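Local coordinates for protein glutamate racemase (Escherichia coli, PDB 2JFN) that belongs to the Asp/Glu/hydantoin racemase family of alpha/beta enzymes and binds glutamic acid, at residues Q80-L85 with E279-L284; P22-F27 with W237-E242. One frame throughout, in Å; residues are numbered along the deposited sequence.

Interaction 1. Residues Q80-L85 with E279-L284; sequences QERYPL and EKLAVL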
loop_
_atom_site.group_PDB
_atom_site.type_symbol
_atom_site.label_atom_id
_atom_site.label_comp_id
_atom_site.label_asym_id
_atom_site.label_seq_id
_atom_site.Cartn_x
_atom_site.Cartn_y
_atom_site.Cartn_z
ATOM N N GLN A 80 -12.407 -13.914 4.547
ATOM C CA GLN A 80 -13.872 -13.909 4.581
ATOM C C GLN A 80 -14.444 -15.093 5.352
ATOM O O GLN A 80 -15.556 -15.024 5.876
ATOM C CB GLN A 80 -14.450 -13.916 3.161
ATOM C CG GLN A 80 -15.976 -13.983 3.140
ATOM C CD GLN A 80 -16.564 -13.925 1.752
ATOM O OE1 GLN A 80 -16.362 -14.831 0.938
ATOM N NE2 GLN A 80 -17.301 -12.862 1.468
ATOM N N GLU A 81 -13.689 -16.183 5.409
ATOM C CA GLU A 81 -14.134 -17.368 6.129
ATOM C C GLU A 81 -14.015 -17.146 7.626
ATOM O O GLU A 81 -14.828 -17.650 8.401
ATOM C CB GLU A 81 -13.305 -18.583 5.714
ATOM C CG GLU A 81 -13.774 -19.212 4.429
ATOM C CD GLU A 81 -15.206 -19.704 4.528
ATOM O OE1 GLU A 81 -15.519 -20.451 5.483
ATOM O OE2 GLU A 81 -16.021 -19.347 3.652
ATOM N N ARG A 82 -13.000 -16.390 8.030
ATOM C CA ARG A 82 -12.789 -16.088 9.438
ATOM C C ARG A 82 -13.767 -15.005 9.899
ATOM O O ARG A 82 -14.311 -15.076 11.004
ATOM C CB ARG A 82 -11.346 -15.626 9.676
ATOM C CG ARG A 82 -10.306 -16.745 9.585
ATOM C CD ARG A 82 -10.521 -17.778 10.694
ATOM N NE ARG A 82 -10.276 -17.199 12.014
ATOM C CZ ARG A 82 -9.080 -17.135 12.595
ATOM N NH1 ARG A 82 -8.016 -17.626 11.977
ATOM N NH2 ARG A 82 -8.947 -16.567 13.788
ATOM N N TYR A 83 -13.987 -14.005 9.050
ATOM C CA TYR A 83 -14.905 -12.912 9.372
ATOM C C TYR A 83 -15.600 -12.337 8.146
ATOM O O TYR A 83 -14.947 -12.011 7.153
ATOM C CB TYR A 83 -14.176 -11.734 10.038
ATOM C CG TYR A 83 -13.627 -11.968 11.424
ATOM C CD1 TYR A 83 -12.300 -12.342 11.614
ATOM C CD2 TYR A 83 -14.426 -11.774 12.550
ATOM C CE1 TYR A 83 -11.780 -12.514 12.892
ATOM C CE2 TYR A 83 -13.915 -11.943 13.833
ATOM C CZ TYR A 83 -12.596 -12.311 13.997
ATOM O OH TYR A 83 -12.087 -12.478 15.267
ATOM N N PRO A 84 -16.937 -12.222 8.189
ATOM C CA PRO A 84 -17.629 -11.645 7.034
ATOM C C PRO A 84 -17.055 -10.228 6.940
ATOM O O PRO A 84 -16.804 -9.594 7.964
ATOM C CB PRO A 84 -19.088 -11.648 7.476
ATOM C CG PRO A 84 -19.168 -12.905 8.311
ATOM C CD PRO A 84 -17.895 -12.828 9.135
ATOM N N LEU A 85 -16.837 -9.736 5.728
ATOM C CA LEU A 85 -16.245 -8.412 5.555
ATOM C C LEU A 85 -17.228 -7.352 5.084
ATOM O O LEU A 85 -18.088 -7.618 4.257
ATOM C CB LEU A 85 -15.093 -8.493 4.548
ATOM C CG LEU A 85 -13.994 -9.526 4.809
ATOM C CD1 LEU A 85 -13.013 -9.558 3.638
ATOM C CD2 LEU A 85 -13.285 -9.188 6.105
ATOM N N GLU A 279 -1.976 -13.914 13.920
ATOM C CA GLU A 279 -2.275 -15.328 13.721
ATOM C C GLU A 279 -2.001 -15.742 12.280
ATOM O O GLU A 279 -1.949 -14.904 11.374
ATOM C CB GLU A 279 -3.747 -15.629 14.038
ATOM C CG GLU A 279 -4.150 -15.469 15.498
ATOM C CD GLU A 279 -5.619 -15.777 15.730
ATOM O OE1 GLU A 279 -6.130 -15.471 16.834
ATOM O OE2 GLU A 279 -6.270 -16.329 14.815
ATOM N N LYS A 280 -1.830 -17.044 12.077
ATOM C CA LYS A 280 -1.600 -17.574 10.745
ATOM C C LYS A 280 -2.947 -17.829 10.087
ATOM O O LYS A 280 -3.855 -18.378 10.705
ATOM C CB LYS A 280 -0.816 -18.888 10.801
ATOM C CG LYS A 280 -0.795 -19.620 9.459
ATOM C CD LYS A 280 0.085 -20.850 9.499
ATOM C CE LYS A 280 0.050 -21.597 8.172
ATOM N NZ LYS A 280 1.068 -22.696 8.149
ATOM N N LEU A 281 -3.076 -17.417 8.832
ATOM C CA LEU A 281 -4.311 -17.629 8.097
ATOM C C LEU A 281 -4.108 -18.779 7.116
ATOM O O LEU A 281 -3.128 -18.797 6.372
ATOM C CB LEU A 281 -4.694 -16.367 7.325
ATOM C CG LEU A 281 -5.978 -16.457 6.500
ATOM C CD1 LEU A 281 -7.180 -16.557 7.427
ATOM C CD2 LEU A 281 -6.091 -15.229 5.604
ATOM N N ALA A 282 -5.026 -19.740 7.123
ATOM C CA ALA A 282 -4.938 -20.883 6.216
ATOM C C ALA A 282 -5.501 -20.477 4.858
ATOM O O ALA A 282 -6.680 -20.147 4.746
ATOM C CB ALA A 282 -5.729 -22.064 6.780
ATOM N N VAL A 283 -4.658 -20.513 3.830
ATOM C CA VAL A 283 -5.069 -20.130 2.481
ATOM C C VAL A 283 -5.095 -21.308 1.503
ATOM O O VAL A 283 -4.261 -22.213 1.586
ATOM C CB VAL A 283 -4.120 -19.057 1.915
ATOM C CG1 VAL A 283 -4.565 -18.651 0.522
ATOM C CG2 VAL A 283 -4.087 -17.854 2.841
ATOM N N LEU A 284 -6.050 -21.285 0.573
ATOM C CA LEU A 284 -6.184 -22.339 -0.437
ATOM C C LEU A 284 -5.838 -21.796 -1.822
ATOM O O LEU A 284 -6.617 -21.953 -2.768
ATOM C CB LEU A 284 -7.619 -22.878 -0.472
ATOM C CG LEU A 284 -8.305 -23.310 0.823
ATOM C CD1 LEU A 284 -9.638 -23.963 0.479
ATOM C CD2 LEU A 284 -7.421 -24.279 1.591
HETATM O O HOH W 1 -7.369 -19.372 9.026
HETATM O O HOH W 2 -5.625 -18.947 12.862
#
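Arg82, in the last turn of helix 65-82, and Leu281, just past the end of strand 277-280, have the nearest CA atoms, 8.7 Å apart. Bent at chi2 and chi3 (-64° and -66°), the arginine side chain turns its guanidinium edge to the carboxylate of Glu279, and NH2 donates to OE2 at 2.9 Å in a nearly straight hydrogen bond of a salt bridge, 172° at the hydrogen. OE2 is met on its syn side, and the two flat groups are nearly coplanar. This joins the helix to an edge strand of the mixed alpha/beta sheet, where strand 277-280 pairs in parallel with strand 253-256, and Phe255 of that strand touches Arg82, Glu279 and Leu281 alike. A water takes a hydrogen bond from Arg82 NH1 at 2.9 Å and gives one to the carbonyl O of Lys280 at 2.8 Å, with a weak bond to Glu279 OE2. A second water accepts from Ala282 N at 3.0 Å and only weakly from Arg82 NH1. Nearer its backbone, the aliphatic part of Arg82 lies against buried Leu281, CG to CD1 at 3.8 Å, as the two side chains run past each other in opposite directions.

Interaction 2. Residues P22-F27 with W237-E242; sequences PTVLVF and WLLEHE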
loop_
_atom_site.group_PDB
_atom_site.type_symbol
_atom_site.label_atom_id
_atom_site.label_comp_id
_atom_site.label_asym_id
_atom_site.label_seq_id
_atom_site.Cartn_x
_atom_site.Cartn_y
_atom_site.Cartn_z
ATOM N N PRO A 22 -18.289 -2.365 11.839
ATOM C CA PRO A 22 -17.988 -2.961 10.537
ATOM C C PRO A 22 -16.563 -3.492 10.432
ATOM O O PRO A 22 -15.602 -2.860 10.870
ATOM C CB PRO A 22 -18.287 -1.831 9.549
ATOM C CG PRO A 22 -18.176 -0.589 10.373
ATOM C CD PRO A 22 -18.779 -0.986 11.687
ATOM N N THR A 23 -16.458 -4.682 9.861
ATOM C CA THR A 23 -15.184 -5.356 9.684
ATOM C C THR A 23 -14.538 -4.907 8.385
ATOM O O THR A 23 -15.109 -5.059 7.305
ATOM C CB THR A 23 -15.388 -6.884 9.650
ATOM O OG1 THR A 23 -15.883 -7.321 10.922
ATOM C CG2 THR A 23 -14.078 -7.594 9.332
ATOM N N VAL A 24 -13.340 -4.348 8.501
ATOM C CA VAL A 24 -12.605 -3.883 7.340
ATOM C C VAL A 24 -11.262 -4.583 7.207
ATOM O O VAL A 24 -10.465 -4.616 8.146
ATOM C CB VAL A 24 -12.368 -2.360 7.409
ATOM C CG1 VAL A 24 -11.444 -1.923 6.288
ATOM C CG2 VAL A 24 -13.706 -1.631 7.307
ATOM N N LEU A 25 -11.022 -5.140 6.028
ATOM C CA LEU A 25 -9.770 -5.818 5.747
ATOM C C LEU A 25 -8.842 -4.882 4.989
ATOM O O LEU A 25 -9.263 -4.219 4.044
ATOM C CB LEU A 25 -10.006 -7.063 4.884
ATOM C CG LEU A 25 -8.751 -7.664 4.237
ATOM C CD1 LEU A 25 -7.822 -8.226 5.318
ATOM C CD2 LEU A 25 -9.157 -8.764 3.248
ATOM N N VAL A 26 -7.590 -4.819 5.428
ATOM C CA VAL A 26 -6.572 -4.033 4.746
ATOM C C VAL A 26 -5.507 -5.078 4.383
ATOM O O VAL A 26 -4.942 -5.734 5.267
ATOM C CB VAL A 26 -5.962 -2.942 5.651
ATOM C CG1 VAL A 26 -4.897 -2.178 4.880
ATOM C CG2 VAL A 26 -7.064 -1.970 6.123
ATOM N N PHE A 27 -5.265 -5.244 3.084
ATOM C CA PHE A 27 -4.311 -6.229 2.577
ATOM C C PHE A 27 -3.109 -5.657 1.834
ATOM O O PHE A 27 -3.213 -4.652 1.137
ATOM C CB PHE A 27 -5.022 -7.198 1.626
ATOM C CG PHE A 27 -4.080 -8.096 0.858
ATOM C CD1 PHE A 27 -3.586 -9.267 1.433
ATOM C CD2 PHE A 27 -3.640 -7.739 -0.412
ATOM C CE1 PHE A 27 -2.665 -10.065 0.755
ATOM C CE2 PHE A 27 -2.716 -8.531 -1.101
ATOM C CZ PHE A 27 -2.227 -9.694 -0.516
ATOM N N TRP A 237 -16.763 6.564 2.543
ATOM C CA TRP A 237 -17.897 6.727 1.638
ATOM C C TRP A 237 -18.558 5.378 1.332
ATOM O O TRP A 237 -19.787 5.273 1.287
ATOM C CB TRP A 237 -17.453 7.369 0.322
ATOM C CG TRP A 237 -18.609 7.777 -0.560
ATOM C CD1 TRP A 237 -19.359 8.919 -0.456
ATOM C CD2 TRP A 237 -19.166 7.033 -1.653
ATOM N NE1 TRP A 237 -20.344 8.932 -1.419
ATOM C CE2 TRP A 237 -20.248 7.786 -2.166
ATOM C CE3 TRP A 237 -18.857 5.803 -2.249
ATOM C CZ2 TRP A 237 -21.023 7.348 -3.247
ATOM C CZ3 TRP A 237 -19.630 5.367 -3.325
ATOM C CH2 TRP A 237 -20.700 6.140 -3.812
ATOM N N LEU A 238 -17.740 4.353 1.115
ATOM C CA LEU A 238 -18.255 3.025 0.805
ATOM C C LEU A 238 -18.942 2.388 2.003
ATOM O O LEU A 238 -19.927 1.664 1.849
ATOM C CB LEU A 238 -17.123 2.122 0.309
ATOM C CG LEU A 238 -16.544 2.515 -1.049
ATOM C CD1 LEU A 238 -15.327 1.674 -1.357
ATOM C CD2 LEU A 238 -17.600 2.336 -2.130
ATOM N N LEU A 239 -18.430 2.648 3.198
ATOM C CA LEU A 239 -19.041 2.086 4.390
ATOM C C LEU A 239 -20.414 2.724 4.585
ATOM O O LEU A 239 -21.268 2.186 5.289
ATOM C CB LEU A 239 -18.161 2.339 5.615
ATOM C CG LEU A 239 -16.853 1.536 5.661
ATOM C CD1 LEU A 239 -16.017 1.973 6.849
ATOM C CD2 LEU A 239 -17.170 0.045 5.740
ATOM N N GLU A 240 -20.620 3.868 3.939
ATOM C CA GLU A 240 -21.879 4.589 4.052
ATOM C C GLU A 240 -22.872 4.276 2.948
ATOM O O GLU A 240 -24.071 4.203 3.199
ATOM C CB GLU A 240 -21.626 6.101 4.065
ATOM C CG GLU A 240 -20.919 6.610 5.311
ATOM C CD GLU A 240 -21.648 6.227 6.588
ATOM O OE1 GLU A 240 -22.867 6.508 6.686
ATOM O OE2 GLU A 240 -21.002 5.646 7.492
ATOM N N HIS A 241 -22.379 4.085 1.729
ATOM C CA HIS A 241 -23.266 3.838 0.603
ATOM C C HIS A 241 -23.231 2.460 -0.067
ATOM O O HIS A 241 -24.004 2.221 -0.997
ATOM C CB HIS A 241 -23.023 4.919 -0.459
ATOM C CG HIS A 241 -23.167 6.320 0.058
ATOM N ND1 HIS A 241 -22.886 7.429 -0.710
ATOM C CD2 HIS A 241 -23.550 6.790 1.269
ATOM C CE1 HIS A 241 -23.086 8.522 0.006
ATOM N NE2 HIS A 241 -23.490 8.162 1.211
ATOM N N GLU A 242 -22.370 1.549 0.389
ATOM C CA GLU A 242 -22.295 0.237 -0.258
ATOM C C GLU A 242 -22.000 -0.992 0.598
ATOM O O GLU A 242 -22.412 -2.097 0.249
ATOM C CB GLU A 242 -21.258 0.276 -1.385
ATOM C CG GLU A 242 -21.662 1.096 -2.591
ATOM C CD GLU A 242 -20.572 1.146 -3.639
ATOM O OE1 GLU A 242 -19.953 0.090 -3.911
ATOM O OE2 GLU A 242 -20.341 2.238 -4.200
#
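Strand 21-28 of the mixed sheet and the closing turn of helix 228-241 meet here in a helix-on-sheet packing of the alpha/beta fold, with Leu239 of the helix set against Pro22 and Val24 of the strand. The backbones stay well apart, 8.0 Å between the CA atoms of Pro22 and Leu239, and no hydrogen bond crosses. Pro22 and Val24, two positions apart on the extended chain, both send their side chains toward the helix, while Thr23 between them turns to the other side of the sheet, where its OG1 is hydrogen-bonded to His48. On the helix, Leu239 makes the contact with the end of its side chain, CD2 being the methyl nearest both Pro22 and Val24. Its CG lies anti to the carbonyl carbon (chi1 -71°), and from there CD2 extends toward the strand, coming 4.4 Å from Pro22 CB. The spacing is that of loose apolar packing, and the shared surface is small. Leu87 of the parallel neighbour strand 87-90 also touches Val24, Leu238 and Leu239, so the helix packs over two adjacent strands, and Leu47, in a loop, adjoins Pro22 and Val24. The helix is ending at this point: Trp237 O accepts from both Glu240 N, at 3.1 Å, and His241 N, at 2.9 Å, and Glu242 is the first residue to leave helical geometry. The imidazole of His241 comes over one face of the Trp237 ring, its CG 3.9 Å above the plane and offset toward the rim. Buried Val24 meets the leucine with the branch that lies beside its own backbone N: the two side chains cross at an oblique angle, with CG2 of Val24 4.2 Å from CD2 of Leu239.

In the fold
Both contacts join a helix end to the same mixed sheet, but at different strands: interaction 1 ties the end of helix 65-82 to strand 277-280 and the residues just after it, interaction 2 sets helix 228-241 against strand 21-28. Their centres lie about 17 Å apart. Interaction 1 lies nearer the surface, with exposed Arg82 and Lys280 among its touching residues, while none of those in interaction 2 is exposed. Interaction 1 is mainly polar, a salt bridge and waters over one buried leucine, whereas interaction 2 is wholly apolar. They also touch directly, for the chain leaving helix 65-82 runs beside strand 21-28: Leu85 CD2 packs 3.7 Å from Thr23 CG2.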